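Local coordinates for putative adhesin (Bacteroides thetaiotaomicron, PDB 4QDG), which is a putative lipoprotein adhesin of the FimB/Mfa2 family, probably serving as an outer-membrane anchor of a bacterial pilus, at residues Gly102-Leu110 with Ile179-Asn190. Numbering follows the deposited sequence.
Sequences GYTDLQVEL and ILFSYDNNLLEN
Tyr183 sets its ring against Tyr103 and Thr104, at the turn that leads into strand 107-110. Its CG sits between the backbone N and the carbonyl carbon (chi1 68°), which lays one ring face over Thr104: the CA makes a CH-pi contact 3.9 Å from the Tyr183 ring centroid, while CG2 of Thr104 runs alongside farther out, near CE2 and CZ of Tyr183. The edge of the same ring meets Tyr103. This is a T-shaped stack with planes at 72°, in which Tyr183 CD2 comes to 3.7 Å from Tyr103 CZ over the Tyr103 face. The Tyr103 hydroxyl is hydrogen-bonded to Glu130, outside the two segments. A water accepts a hydrogen bond from the backbone N of Tyr183 and donates a weak one to Thr104 O. Further on, the two backbones settle into antiparallel pairing, and strand 180-181 forms one edge of a small three-stranded sheet whose central strand is 107-110 and whose other edge is 91-94. Val108 and Phe181 make the hydrogen-bonded pair, exchanging both bonds: Phe181 N reaches Val108 O at 2.8 Å, and Val108 N returns a longer one to Phe181 O (3.2 Å). Beside them, Glu109 and Leu180 form a non-hydrogen-bonded pair. Gln107, extended beyond CG, joins them on that face, setting OE1 3.6 Å from Leu180 CD1 and NE2 3.4 Å from Leu188 CD1. Glu109 lays its CG against the same Leu180 methyl, and its OE1 is claimed by a salt bridge to Lys94 on the 91-94 side. At the far end Ile179 crosses Leu110 at about a right angle, CB to CB at 3.7 Å, where Leu110 N donates to Ile179 O (2.9 Å). With Ile179 CG1 between N and carbonyl carbon (chi1 70°), CG2 lies against Leu110 CD2 and CD1 reaches toward Glu109 OE2.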
loop_
_atom_site.group_PDB
_atom_site.type_symbol
_atom_site.label_atom_id
_atom_site.label_comp_id
_atom_site.label_asym_id
_atom_site.label_seq_id
_atom_site.Cartn_x
_atom_site.Cartn_y
_atom_site.Cartn_z
ATOM N N GLY A 102 10.471 22.632 -4.141
ATOM C CA GLY A 102 10.403 22.118 -5.502
ATOM C C GLY A 102 10.055 20.645 -5.599
ATOM O O GLY A 102 10.045 19.917 -4.589
ATOM N N TYR A 103 9.777 20.200 -6.836
ATOM C CA TYR A 103 9.417 18.814 -7.175
ATOM C C TYR A 103 10.294 17.780 -6.452
ATOM O O TYR A 103 9.752 16.883 -5.808
ATOM C CB TYR A 103 9.493 18.610 -8.700
ATOM C CG TYR A 103 9.379 17.171 -9.175
ATOM C CD1 TYR A 103 8.307 16.368 -8.788
ATOM C CD2 TYR A 103 10.271 16.656 -10.111
ATOM C CE1 TYR A 103 8.192 15.053 -9.234
ATOM C CE2 TYR A 103 10.150 15.356 -10.590
ATOM C CZ TYR A 103 9.113 14.555 -10.147
ATOM O OH TYR A 103 9.026 13.272 -10.616
ATOM N N THR A 104 11.619 17.956 -6.500
ATOM C CA THR A 104 12.586 16.993 -5.959
ATOM C C THR A 104 12.807 17.139 -4.426
ATOM O O THR A 104 13.518 16.319 -3.835
ATOM C CB THR A 104 13.910 17.068 -6.742
ATOM O OG1 THR A 104 14.512 18.342 -6.567
ATOM C CG2 THR A 104 13.733 16.781 -8.233
ATOM N N ASP A 105 12.147 18.109 -3.779
ATOM C CA ASP A 105 12.290 18.339 -2.338
ATOM C C ASP A 105 11.160 17.688 -1.526
ATOM O O ASP A 105 11.214 17.653 -0.293
ATOM C CB ASP A 105 12.373 19.853 -2.046
ATOM C CG ASP A 105 13.554 20.527 -2.732
ATOM O OD1 ASP A 105 14.681 19.987 -2.642
ATOM O OD2 ASP A 105 13.342 21.553 -3.407
ATOM N N LEU A 106 10.159 17.154 -2.188
ATOM C CA LEU A 106 9.088 16.538 -1.450
ATOM C C LEU A 106 9.414 15.105 -0.995
ATOM O O LEU A 106 10.048 14.305 -1.698
ATOM C CB LEU A 106 7.788 16.567 -2.258
ATOM C CG LEU A 106 6.483 16.299 -1.511
ATOM C CD1 LEU A 106 6.393 17.087 -0.173
ATOM C CD2 LEU A 106 5.323 16.617 -2.396
ATOM N N GLN A 107 9.010 14.849 0.250
ATOM C CA GLN A 107 9.023 13.602 0.967
ATOM C C GLN A 107 7.675 13.424 1.642
ATOM O O GLN A 107 7.057 14.425 2.027
ATOM C CB GLN A 107 10.143 13.570 2.009
ATOM C CG GLN A 107 11.526 13.500 1.402
ATOM C CD GLN A 107 12.611 13.345 2.425
ATOM O OE1 GLN A 107 12.385 13.279 3.637
ATOM N NE2 GLN A 107 13.830 13.291 1.949
ATOM N N VAL A 108 7.223 12.155 1.776
ATOM C CA VAL A 108 6.020 11.716 2.485
ATOM C C VAL A 108 6.471 10.647 3.491
ATOM O O VAL A 108 7.163 9.687 3.131
ATOM C CB VAL A 108 4.880 11.231 1.539
ATOM C CG1 VAL A 108 3.752 10.526 2.287
ATOM C CG2 VAL A 108 4.332 12.395 0.743
ATOM N N GLU A 109 6.094 10.827 4.754
ATOM C CA GLU A 109 6.442 9.892 5.809
ATOM C C GLU A 109 5.209 9.426 6.545
ATOM O O GLU A 109 4.266 10.191 6.691
ATOM C CB GLU A 109 7.410 10.558 6.803
ATOM C CG GLU A 109 8.228 9.546 7.599
ATOM C CD GLU A 109 9.000 10.072 8.793
ATOM O OE1 GLU A 109 9.635 11.145 8.673
ATOM O OE2 GLU A 109 9.001 9.380 9.839
ATOM N N LEU A 110 5.226 8.174 7.042
ATOM C CA LEU A 110 4.138 7.685 7.889
ATOM C C LEU A 110 4.188 8.404 9.232
ATOM O O LEU A 110 5.268 8.604 9.790
ATOM C CB LEU A 110 4.243 6.162 8.109
ATOM C CG LEU A 110 3.134 5.496 8.952
ATOM C CD1 LEU A 110 1.888 5.219 8.125
ATOM C CD2 LEU A 110 3.614 4.215 9.583
ATOM N N ILE A 179 8.768 3.510 5.582
ATOM C CA ILE A 179 7.796 4.535 5.970
ATOM C C ILE A 179 8.161 5.947 5.452
ATOM O O ILE A 179 7.393 6.885 5.697
ATOM C CB ILE A 179 7.513 4.553 7.492
ATOM C CG1 ILE A 179 8.710 5.060 8.313
ATOM C CG2 ILE A 179 6.971 3.210 7.969
ATOM C CD1 ILE A 179 8.295 5.796 9.569
ATOM N N LEU A 180 9.287 6.087 4.721
ATOM C CA LEU A 180 9.716 7.360 4.140
ATOM C C LEU A 180 9.814 7.244 2.623
ATOM O O LEU A 180 10.546 6.396 2.115
ATOM C CB LEU A 180 11.061 7.827 4.737
ATOM C CG LEU A 180 11.575 9.212 4.293
ATOM C CD1 LEU A 180 10.626 10.342 4.737
ATOM C CD2 LEU A 180 13.004 9.478 4.833
ATOM N N PHE A 181 9.066 8.095 1.914
ATOM C CA PHE A 181 9.065 8.136 0.451
ATOM C C PHE A 181 9.784 9.373 -0.071
ATOM O O PHE A 181 9.553 10.468 0.445
ATOM C CB PHE A 181 7.623 8.143 -0.104
ATOM C CG PHE A 181 6.801 6.913 0.161
ATOM C CD1 PHE A 181 6.048 6.798 1.327
ATOM C CD2 PHE A 181 6.723 5.891 -0.782
ATOM C CE1 PHE A 181 5.269 5.660 1.561
ATOM C CE2 PHE A 181 5.930 4.759 -0.552
ATOM C CZ PHE A 181 5.196 4.658 0.608
ATOM N N SER A 182 10.597 9.225 -1.139
ATOM C CA SER A 182 11.175 10.382 -1.826
ATOM C C SER A 182 10.130 10.904 -2.823
ATOM O O SER A 182 9.068 10.290 -2.971
ATOM C CB SER A 182 12.500 10.059 -2.521
ATOM O OG SER A 182 12.427 8.904 -3.336
ATOM N N TYR A 183 10.468 11.983 -3.556
ATOM C CA TYR A 183 9.602 12.675 -4.508
ATOM C C TYR A 183 9.069 11.766 -5.619
ATOM O O TYR A 183 7.975 12.021 -6.111
ATOM C CB TYR A 183 10.339 13.888 -5.119
ATOM C CG TYR A 183 11.499 13.530 -6.033
ATOM C CD1 TYR A 183 12.792 13.341 -5.523
ATOM C CD2 TYR A 183 11.317 13.416 -7.413
ATOM C CE1 TYR A 183 13.864 13.018 -6.367
ATOM C CE2 TYR A 183 12.375 13.074 -8.260
ATOM C CZ TYR A 183 13.649 12.897 -7.739
ATOM O OH TYR A 183 14.657 12.591 -8.622
ATOM N N ASP A 184 9.838 10.747 -6.025
ATOM C CA ASP A 184 9.498 9.832 -7.117
ATOM C C ASP A 184 8.791 8.565 -6.618
ATOM O O ASP A 184 8.690 7.595 -7.370
ATOM C CB ASP A 184 10.780 9.462 -7.900
ATOM C CG ASP A 184 11.913 8.850 -7.074
ATOM O OD1 ASP A 184 11.771 8.767 -5.844
ATOM O OD2 ASP A 184 12.899 8.381 -7.675
ATOM N N ASN A 185 8.301 8.587 -5.356
ATOM C CA ASN A 185 7.577 7.528 -4.679
ATOM C C ASN A 185 8.498 6.327 -4.294
ATOM O O ASN A 185 8.009 5.322 -3.754
ATOM C CB ASN A 185 6.358 7.051 -5.498
ATOM C CG ASN A 185 5.307 6.439 -4.644
ATOM O OD1 ASN A 185 4.925 6.980 -3.588
ATOM N ND2 ASN A 185 4.857 5.267 -5.062
ATOM N N ASN A 186 9.818 6.447 -4.525
ATOM C CA ASN A 186 10.733 5.395 -4.104
ATOM C C ASN A 186 10.932 5.477 -2.564
ATOM O O ASN A 186 10.752 6.554 -1.971
ATOM C CB ASN A 186 12.091 5.534 -4.842
ATOM C CG ASN A 186 13.016 4.317 -4.718
ATOM O OD1 ASN A 186 12.628 3.236 -4.238
ATOM N ND2 ASN A 186 14.270 4.459 -5.163
ATOM N N LEU A 187 11.313 4.353 -1.922
ATOM C CA LEU A 187 11.552 4.368 -0.480
ATOM C C LEU A 187 12.923 4.912 -0.167
ATOM O O LEU A 187 13.875 4.668 -0.909
ATOM C CB LEU A 187 11.409 2.961 0.154
ATOM C CG LEU A 187 10.036 2.310 0.054
ATOM C CD1 LEU A 187 10.118 0.831 0.386
ATOM C CD2 LEU A 187 8.952 3.082 0.896
ATOM N N LEU A 188 13.018 5.645 0.951
ATOM C CA LEU A 188 14.260 6.198 1.481
ATOM C C LEU A 188 14.614 5.510 2.794
ATOM O O LEU A 188 13.769 5.464 3.676
ATOM C CB LEU A 188 14.122 7.706 1.713
ATOM C CG LEU A 188 14.132 8.622 0.495
ATOM C CD1 LEU A 188 13.862 10.045 0.925
ATOM C CD2 LEU A 188 15.481 8.591 -0.242
ATOM N N GLU A 189 15.854 5.033 2.957
ATOM C CA GLU A 189 16.299 4.363 4.192
ATOM C C GLU A 189 16.155 5.308 5.398
ATOM O O GLU A 189 16.713 6.401 5.396
ATOM C CB GLU A 189 17.734 3.842 4.041
ATOM C CG GLU A 189 18.083 2.791 5.078
ATOM C CD GLU A 189 19.364 2.006 4.858
ATOM O OE1 GLU A 189 19.979 2.140 3.775
ATOM O OE2 GLU A 189 19.757 1.257 5.780
ATOM N N ASN A 190 15.349 4.906 6.393
ATOM C CA ASN A 190 15.023 5.758 7.537
ATOM C C ASN A 190 15.110 5.009 8.886
ATOM O O ASN A 190 14.892 5.605 9.948
ATOM C CB ASN A 190 13.604 6.322 7.333
ATOM C CG ASN A 190 13.250 7.469 8.253
ATOM O OD1 ASN A 190 13.913 8.505 8.281
ATOM N ND2 ASN A 190 12.233 7.291 9.064
HETATM O O HOH W 1 12.834 13.603 -2.058
#